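Local coordinates for VP5 (Halorubrum pleomorphic virus 2, PDB 6QGI), which is a viral envelope protein that probably drives fusion of the virus membrane with that of its haloarchaeal host cell, at residues 169-172 with 176-179; 42-47 with 125-130; 80-85 with 247-252. All coordinates share one frame; numbering follows the deposited sequence.

Contact 1 (169-172 with 176-179)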
loop_
_atom_site.group_PDB
_atom_site.type_symbol
_atom_site.label_atom_id
_atom_site.label_comp_id
_atom_site.label_asym_id
_atom_site.label_seq_id
_atom_site.Cartn_x
_atom_site.Cartn_y
_atom_site.Cartn_z
ATOM N N PHE A 169 8.986 -5.770 22.347
ATOM C CA PHE A 169 9.979 -5.228 21.423
ATOM C C PHE A 169 10.504 -3.886 21.906
ATOM O O PHE A 169 9.723 -3.003 22.256
ATOM C CB PHE A 169 9.385 -5.093 20.009
ATOM C CG PHE A 169 10.325 -4.495 18.984
ATOM C CD1 PHE A 169 11.318 -5.266 18.392
ATOM C CD2 PHE A 169 10.211 -3.162 18.602
ATOM C CE1 PHE A 169 12.185 -4.712 17.450
ATOM C CE2 PHE A 169 11.068 -2.617 17.646
ATOM C CZ PHE A 169 12.047 -3.396 17.074
ATOM N N THR A 170 11.831 -3.729 21.892
ATOM C CA THR A 170 12.476 -2.486 22.296
ATOM C C THR A 170 12.619 -1.600 21.051
ATOM O O THR A 170 13.281 -1.990 20.086
ATOM C CB THR A 170 13.813 -2.758 23.004
ATOM O OG1 THR A 170 13.642 -3.801 23.969
ATOM C CG2 THR A 170 14.379 -1.506 23.680
ATOM N N LEU A 171 11.985 -0.417 21.078
ATOM C CA LEU A 171 12.028 0.549 19.983
ATOM C C LEU A 171 13.369 1.287 19.967
ATOM O O LEU A 171 14.130 1.198 20.938
ATOM C CB LEU A 171 10.852 1.534 20.101
ATOM C CG LEU A 171 9.452 0.912 20.007
ATOM C CD1 LEU A 171 8.401 1.813 20.602
ATOM C CD2 LEU A 171 9.093 0.571 18.583
ATOM N N ALA A 172 13.669 2.001 18.858
ATOM C CA ALA A 172 14.908 2.768 18.697
ATOM C C ALA A 172 15.051 3.811 19.800
ATOM O O ALA A 172 16.157 4.062 20.277
ATOM C CB ALA A 172 14.931 3.433 17.340
ATOM N N THR A 176 9.660 0.328 25.359
ATOM C CA THR A 176 9.192 -1.022 25.029
ATOM C C THR A 176 7.745 -0.997 24.522
ATOM O O THR A 176 6.932 -0.177 24.962
ATOM C CB THR A 176 9.344 -1.978 26.212
ATOM O OG1 THR A 176 8.783 -1.379 27.382
ATOM C CG2 THR A 176 10.794 -2.369 26.463
ATOM N N MET A 177 7.444 -1.899 23.583
ATOM C CA MET A 177 6.139 -2.052 22.956
ATOM C C MET A 177 5.765 -3.532 22.903
ATOM O O MET A 177 6.592 -4.350 22.500
ATOM C CB MET A 177 6.176 -1.450 21.540
ATOM C CG MET A 177 4.832 -1.396 20.864
ATOM S SD MET A 177 4.947 -0.863 19.149
ATOM C CE MET A 177 3.252 -0.904 18.724
ATOM N N SER A 178 4.533 -3.876 23.302
ATOM C CA SER A 178 4.063 -5.256 23.239
ATOM C C SER A 178 3.550 -5.545 21.823
ATOM O O SER A 178 2.798 -4.741 21.271
ATOM C CB SER A 178 2.978 -5.514 24.279
ATOM O OG SER A 178 2.663 -6.895 24.364
ATOM N N VAL A 179 4.007 -6.646 21.213
ATOM C CA VAL A 179 3.593 -7.026 19.862
ATOM C C VAL A 179 2.834 -8.348 19.930
ATOM O O VAL A 179 3.303 -9.311 20.549
ATOM C CB VAL A 179 4.761 -7.070 18.834
ATOM C CG1 VAL A 179 4.280 -7.546 17.457
ATOM C CG2 VAL A 179 5.431 -5.706 18.712
#
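The beta hairpin of strands 167-170 and 176-186 is joined here by F169 and M177, an antiparallel hydrogen-bonded pair, followed toward the turn by the non-hydrogen-bonded pair T170 and T176. F169 N-H donates to M177 O over 2.8 Å, nearly straight at 173°, and M177 N returns the bond to F169 O over 2.9 Å. F169 O is also approached by T176 CA, a CA-H...O contact of 3.4 Å. On one face T176 CG2 lies 4.0 Å from T170 OG1. The other face is apolar. M177, with CG anti to the backbone N (chi1 -173°) and an extended chain beyond, carries its sulfur away from the partner strand and leaves CB to meet L171 CD1 at 4.1 Å. L171 CD2 sits in plane at the edge of the F169 ring, while F169 CB has V179 CG2 at 4.2 Å. This apolar face is the one that packs on helix 91-133: F169 touches Q110 and L114, L171 touches Q110, and V179 touches N118. Beyond the strand, A172 N is hydrogen-bonded to Q110 OE1, and A172 also reaches L239 and R243 of helix 225-253.

Contact 2 (42-47 with 125-130)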
loop_
_atom_site.group_PDB
_atom_site.type_symbol
_atom_site.label_atom_id
_atom_site.label_comp_id
_atom_site.label_asym_id
_atom_site.label_seq_id
_atom_site.Cartn_x
_atom_site.Cartn_y
_atom_site.Cartn_z
ATOM N N GLN A 42 -18.469 -16.408 5.770
ATOM C CA GLN A 42 -18.398 -15.371 4.750
ATOM C C GLN A 42 -17.734 -14.111 5.306
ATOM O O GLN A 42 -16.815 -13.575 4.681
ATOM C CB GLN A 42 -19.817 -15.061 4.235
ATOM C CG GLN A 42 -19.903 -13.869 3.292
ATOM C CD GLN A 42 -21.041 -13.967 2.313
ATOM O OE1 GLN A 42 -20.823 -14.096 1.106
ATOM N NE2 GLN A 42 -22.276 -13.893 2.801
ATOM N N GLN A 43 -18.214 -13.636 6.468
ATOM C CA GLN A 43 -17.728 -12.427 7.128
ATOM C C GLN A 43 -16.317 -12.600 7.680
ATOM O O GLN A 43 -15.579 -11.619 7.691
ATOM C CB GLN A 43 -18.691 -11.966 8.219
ATOM C CG GLN A 43 -19.908 -11.255 7.645
ATOM C CD GLN A 43 -20.730 -10.514 8.664
ATOM O OE1 GLN A 43 -20.241 -10.027 9.688
ATOM N NE2 GLN A 43 -22.006 -10.392 8.385
ATOM N N VAL A 44 -15.933 -13.823 8.120
ATOM C CA VAL A 44 -14.568 -14.127 8.587
ATOM C C VAL A 44 -13.624 -14.008 7.370
ATOM O O VAL A 44 -12.547 -13.419 7.479
ATOM C CB VAL A 44 -14.468 -15.520 9.288
ATOM C CG1 VAL A 44 -13.021 -16.005 9.399
ATOM C CG2 VAL A 44 -15.130 -15.498 10.662
ATOM N N TYR A 45 -14.066 -14.532 6.208
ATOM C CA TYR A 45 -13.327 -14.493 4.950
ATOM C C TYR A 45 -13.170 -13.055 4.483
ATOM O O TYR A 45 -12.077 -12.676 4.068
ATOM C CB TYR A 45 -14.027 -15.357 3.877
ATOM C CG TYR A 45 -13.299 -15.417 2.546
ATOM C CD1 TYR A 45 -12.222 -16.282 2.356
ATOM C CD2 TYR A 45 -13.681 -14.607 1.480
ATOM C CE1 TYR A 45 -11.551 -16.341 1.137
ATOM C CE2 TYR A 45 -13.020 -14.661 0.256
ATOM C CZ TYR A 45 -11.954 -15.529 0.090
ATOM O OH TYR A 45 -11.295 -15.578 -1.109
ATOM N N GLN A 46 -14.249 -12.257 4.578
ATOM C CA GLN A 46 -14.273 -10.846 4.193
ATOM C C GLN A 46 -13.389 -10.009 5.130
ATOM O O GLN A 46 -12.653 -9.148 4.644
ATOM C CB GLN A 46 -15.712 -10.318 4.158
ATOM C CG GLN A 46 -16.413 -10.662 2.842
ATOM C CD GLN A 46 -17.915 -10.846 2.927
ATOM O OE1 GLN A 46 -18.540 -10.778 3.999
ATOM N NE2 GLN A 46 -18.530 -11.096 1.779
ATOM N N THR A 47 -13.425 -10.294 6.451
ATOM C CA THR A 47 -12.607 -9.611 7.461
ATOM C C THR A 47 -11.106 -9.876 7.196
ATOM O O THR A 47 -10.295 -8.947 7.295
ATOM C CB THR A 47 -13.038 -10.035 8.879
ATOM O OG1 THR A 47 -14.395 -9.626 9.099
ATOM C CG2 THR A 47 -12.166 -9.435 9.962
ATOM N N ASP A 125 -7.985 -12.549 17.118
ATOM C CA ASP A 125 -8.385 -13.044 18.434
ATOM C C ASP A 125 -9.903 -12.967 18.604
ATOM O O ASP A 125 -10.504 -13.937 19.078
ATOM C CB ASP A 125 -7.668 -12.279 19.556
ATOM C CG ASP A 125 -7.924 -12.839 20.949
ATOM O OD1 ASP A 125 -7.802 -14.078 21.130
ATOM O OD2 ASP A 125 -8.237 -12.038 21.861
ATOM N N SER A 126 -10.522 -11.848 18.168
ATOM C CA SER A 126 -11.972 -11.663 18.233
ATOM C C SER A 126 -12.690 -12.515 17.168
ATOM O O SER A 126 -13.852 -12.854 17.376
ATOM C CB SER A 126 -12.362 -10.192 18.131
ATOM O OG SER A 126 -11.814 -9.557 16.990
ATOM N N ILE A 127 -11.996 -12.910 16.067
ATOM C CA ILE A 127 -12.549 -13.834 15.064
ATOM C C ILE A 127 -12.643 -15.212 15.728
ATOM O O ILE A 127 -13.726 -15.799 15.769
ATOM C CB ILE A 127 -11.732 -13.885 13.734
ATOM C CG1 ILE A 127 -11.956 -12.630 12.871
ATOM C CG2 ILE A 127 -12.039 -15.161 12.933
ATOM C CD1 ILE A 127 -10.767 -12.273 11.941
ATOM N N LEU A 128 -11.508 -15.693 16.296
ATOM C CA LEU A 128 -11.388 -16.986 16.980
ATOM C C LEU A 128 -12.350 -17.081 18.180
ATOM O O LEU A 128 -12.753 -18.187 18.528
ATOM C CB LEU A 128 -9.936 -17.261 17.428
ATOM C CG LEU A 128 -8.839 -17.255 16.350
ATOM C CD1 LEU A 128 -7.470 -17.144 16.972
ATOM C CD2 LEU A 128 -8.901 -18.472 15.469
ATOM N N SER A 129 -12.732 -15.935 18.789
ATOM C CA SER A 129 -13.705 -15.888 19.882
ATOM C C SER A 129 -15.092 -16.163 19.314
ATOM O O SER A 129 -15.768 -17.085 19.770
ATOM C CB SER A 129 -13.669 -14.538 20.596
ATOM O OG SER A 129 -12.438 -14.318 21.262
ATOM N N THR A 130 -15.477 -15.403 18.271
ATOM C CA THR A 130 -16.751 -15.506 17.551
ATOM C C THR A 130 -16.927 -16.906 16.926
ATOM O O THR A 130 -18.047 -17.422 16.900
ATOM C CB THR A 130 -16.839 -14.403 16.477
ATOM O OG1 THR A 130 -16.552 -13.139 17.064
ATOM C CG2 THR A 130 -18.194 -14.321 15.839
#
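I127 of helix 91-133 is the side chain through which that long helix meets V44 and T47 of helix 37-60, a buried contact between two long helices. Its two branches divide the work. CG2, which points away from the backbone N of its own residue, approaches both methyls of V44, lying 3.8 Å from V44 CG1 and 3.9 Å from V44 CG2, so that the two beta-branched side chains cross obliquely. The longer branch, carried outward with CD1 roughly anti to CA (chi2 153°), ends with I127 CD1 at 3.7 Å from T47 CG2, the two methyls meeting tip to tip. V44 and T47 lie three positions apart on their helix, and I127 fits against both, so a single residue of one helix is matched to two of the other.

The second shell is polar as well as apolar. T47 presents its methyl to I127 while its hydroxyl faces polar atoms: T47 OG1 lies 2.7 Å from Q43 O, one turn back, and close to D29 O in the loop before the helix, two acceptors within reach of one proton. V44 is backed further by V213 of strand 212-215 and by V131, and T47 by P31 and E123. On the second helix the hydroxyl of T130 has P31 O beside it as well as S126 O. The latter carbonyl is approached by two atoms of one residue: S126 O lies 3.2 Å from T130 N and 2.7 Å from T130 OG1, the hydroxyl arriving with a C=O...O angle of 161°.

Contact 3 (80-85 with 247-252); sequences AAIEEL and STWVSN
A81 and I82 of helix 66-86 meet W249 and V250 of helix 225-253 in a buried, apolar helix-helix contact between the C-terminal parts of the two helices, far out from the centre of the chain. The segments run broadly the same way, with 32° between their axes, which come no nearer than 11.5 Å. That separation is bridged chiefly by the indole of W249. Swung to the side opposite the backbone N (chi1 -172°), the ring reaches across the gap and puts its six-membered part against the facing helix. There W249 CZ3 lies 3.7 Å from A81 CB, which approaches obliquely to the ring. The neighbouring W249 CH2 has I82 CG1 at 3.9 Å, near the ring plane and so at its edge; the isoleucine and tryptophan side chains cross at about a right angle, and I82 CD1 is within 4.2 Å of the same CH2. V250 adds a looser contact, its CG2 lying 4.5 Å from A81 CB. The short side chain of A81 thus has both the indole and the valine beside it.

The polar edge of the indole is served from another part of the chain. W249 NE1 is hydrogen-bonded to N472 O, which satisfies the indole N-H and should help to fix the rotation of the ring, and I474 touches the same side chain. I82 is covered in turn by V264. A third helix comes close as well: in helix 91-133, A93 and A97 touch E84, E101 touches A80, and L95 touches S247. Helix 91-133 therefore flanks this end of the helices, beside an apolar helix-helix interface in which a tryptophan spans the gap to an alanine and an isoleucine.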
loop_
_atom_site.group_PDB
_atom_site.type_symbol
_atom_site.label_atom_id
_atom_site.label_comp_id
_atom_site.label_asym_id
_atom_site.label_seq_id
_atom_site.Cartn_x
_atom_site.Cartn_y
_atom_site.Cartn_z
ATOM N N ALA A 80 19.656 18.321 12.750
ATOM C CA ALA A 80 19.870 18.413 14.199
ATOM C C ALA A 80 21.360 18.481 14.547
ATOM O O ALA A 80 21.733 19.205 15.470
ATOM C CB ALA A 80 19.231 17.230 14.897
ATOM N N ALA A 81 22.204 17.747 13.796
ATOM C CA ALA A 81 23.654 17.753 13.975
ATOM C C ALA A 81 24.234 19.107 13.561
ATOM O O ALA A 81 25.154 19.586 14.218
ATOM C CB ALA A 81 24.294 16.630 13.165
ATOM N N ILE A 82 23.673 19.738 12.495
ATOM C CA ILE A 82 24.113 21.044 11.982
ATOM C C ILE A 82 23.734 22.149 12.996
ATOM O O ILE A 82 24.522 23.075 13.189
ATOM C CB ILE A 82 23.579 21.333 10.533
ATOM C CG1 ILE A 82 24.244 20.389 9.500
ATOM C CG2 ILE A 82 23.805 22.806 10.112
ATOM C CD1 ILE A 82 23.437 20.131 8.197
ATOM N N GLU A 83 22.558 22.030 13.656
ATOM C CA GLU A 83 22.079 22.991 14.661
ATOM C C GLU A 83 23.050 23.062 15.838
ATOM O O GLU A 83 23.456 24.155 16.227
ATOM C CB GLU A 83 20.663 22.631 15.166
ATOM C CG GLU A 83 19.576 22.639 14.100
ATOM C CD GLU A 83 18.803 23.923 13.863
ATOM O OE1 GLU A 83 17.646 23.828 13.390
ATOM O OE2 GLU A 83 19.345 25.019 14.132
ATOM N N GLU A 84 23.446 21.890 16.371
ATOM C CA GLU A 84 24.384 21.748 17.485
ATOM C C GLU A 84 25.778 22.209 17.074
ATOM O O GLU A 84 26.482 22.825 17.874
ATOM C CB GLU A 84 24.412 20.297 17.979
ATOM C CG GLU A 84 23.171 19.928 18.774
ATOM C CD GLU A 84 23.340 19.715 20.268
ATOM O OE1 GLU A 84 24.228 20.353 20.874
ATOM O OE2 GLU A 84 22.560 18.921 20.840
ATOM N N LEU A 85 26.151 21.949 15.812
ATOM C CA LEU A 85 27.426 22.339 15.218
ATOM C C LEU A 85 27.538 23.863 15.105
ATOM O O LEU A 85 28.564 24.423 15.488
ATOM C CB LEU A 85 27.560 21.688 13.831
ATOM C CG LEU A 85 28.795 22.018 13.004
ATOM C CD1 LEU A 85 30.040 21.441 13.632
ATOM C CD2 LEU A 85 28.655 21.470 11.604
ATOM N N SER A 247 27.320 8.596 12.831
ATOM C CA SER A 247 28.499 8.638 13.709
ATOM C C SER A 247 29.760 8.898 12.882
ATOM O O SER A 247 30.695 9.539 13.369
ATOM C CB SER A 247 28.638 7.342 14.501
ATOM O OG SER A 247 29.652 7.457 15.486
ATOM N N THR A 248 29.768 8.404 11.625
ATOM C CA THR A 248 30.846 8.593 10.655
ATOM C C THR A 248 30.703 10.005 10.065
ATOM O O THR A 248 31.695 10.721 9.975
ATOM C CB THR A 248 30.815 7.473 9.592
ATOM O OG1 THR A 248 30.924 6.207 10.246
ATOM C CG2 THR A 248 31.927 7.608 8.553
ATOM N N TRP A 249 29.463 10.410 9.705
ATOM C CA TRP A 249 29.139 11.722 9.133
ATOM C C TRP A 249 29.559 12.857 10.068
ATOM O O TRP A 249 30.174 13.812 9.604
ATOM C CB TRP A 249 27.641 11.831 8.782
ATOM C CG TRP A 249 27.306 13.076 8.014
ATOM C CD1 TRP A 249 27.366 13.243 6.664
ATOM C CD2 TRP A 249 26.903 14.341 8.557
ATOM N NE1 TRP A 249 27.045 14.535 6.331
ATOM C CE2 TRP A 249 26.729 15.225 7.470
ATOM C CE3 TRP A 249 26.667 14.815 9.861
ATOM C CZ2 TRP A 249 26.330 16.556 7.643
ATOM C CZ3 TRP A 249 26.271 16.131 10.030
ATOM C CH2 TRP A 249 26.114 16.988 8.931
ATOM N N VAL A 250 29.254 12.736 11.376
ATOM C CA VAL A 250 29.600 13.714 12.411
ATOM C C VAL A 250 31.134 13.830 12.507
ATOM O O VAL A 250 31.649 14.947 12.495
ATOM C CB VAL A 250 28.940 13.381 13.785
ATOM C CG1 VAL A 250 29.469 14.280 14.899
ATOM C CG2 VAL A 250 27.419 13.492 13.707
ATOM N N SER A 251 31.853 12.688 12.534
ATOM C CA SER A 251 33.320 12.643 12.607
ATOM C C SER A 251 34.001 13.297 11.392
ATOM O O SER A 251 35.066 13.895 11.551
ATOM C CB SER A 251 33.806 11.206 12.749
ATOM O OG SER A 251 33.467 10.680 14.021
ATOM N N ASN A 252 33.393 13.193 10.198
ATOM C CA ASN A 252 33.950 13.764 8.968
ATOM C C ASN A 252 33.651 15.268 8.824
ATOM O O ASN A 252 34.416 15.984 8.173
ATOM C CB ASN A 252 33.413 13.019 7.735
ATOM C CG ASN A 252 33.654 11.523 7.702
ATOM O OD1 ASN A 252 34.424 10.951 8.491
ATOM N ND2 ASN A 252 32.974 10.846 6.786
#

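From the N terminus the chain first lays down 42-47 and then, on the next helix, 80-85. Helix 91-133 follows, and its segment 125-130 closes contact 2 back onto helix 37-60. The hairpin of contact 1 comes after this closure, so contacts 1 and 2 are in series; a five-residue connection, 171-175, joins its strands. Helix 225-253 finally brings 247-252 to 80-85, closing contact 3. That long loop encloses contact 1 and crosses contact 2. The centres of contacts 2 and 3 are about 51 Å apart, and helix 91-133 supplies one side of contact 2, touches the hairpin of contact 1 and flanks contact 3.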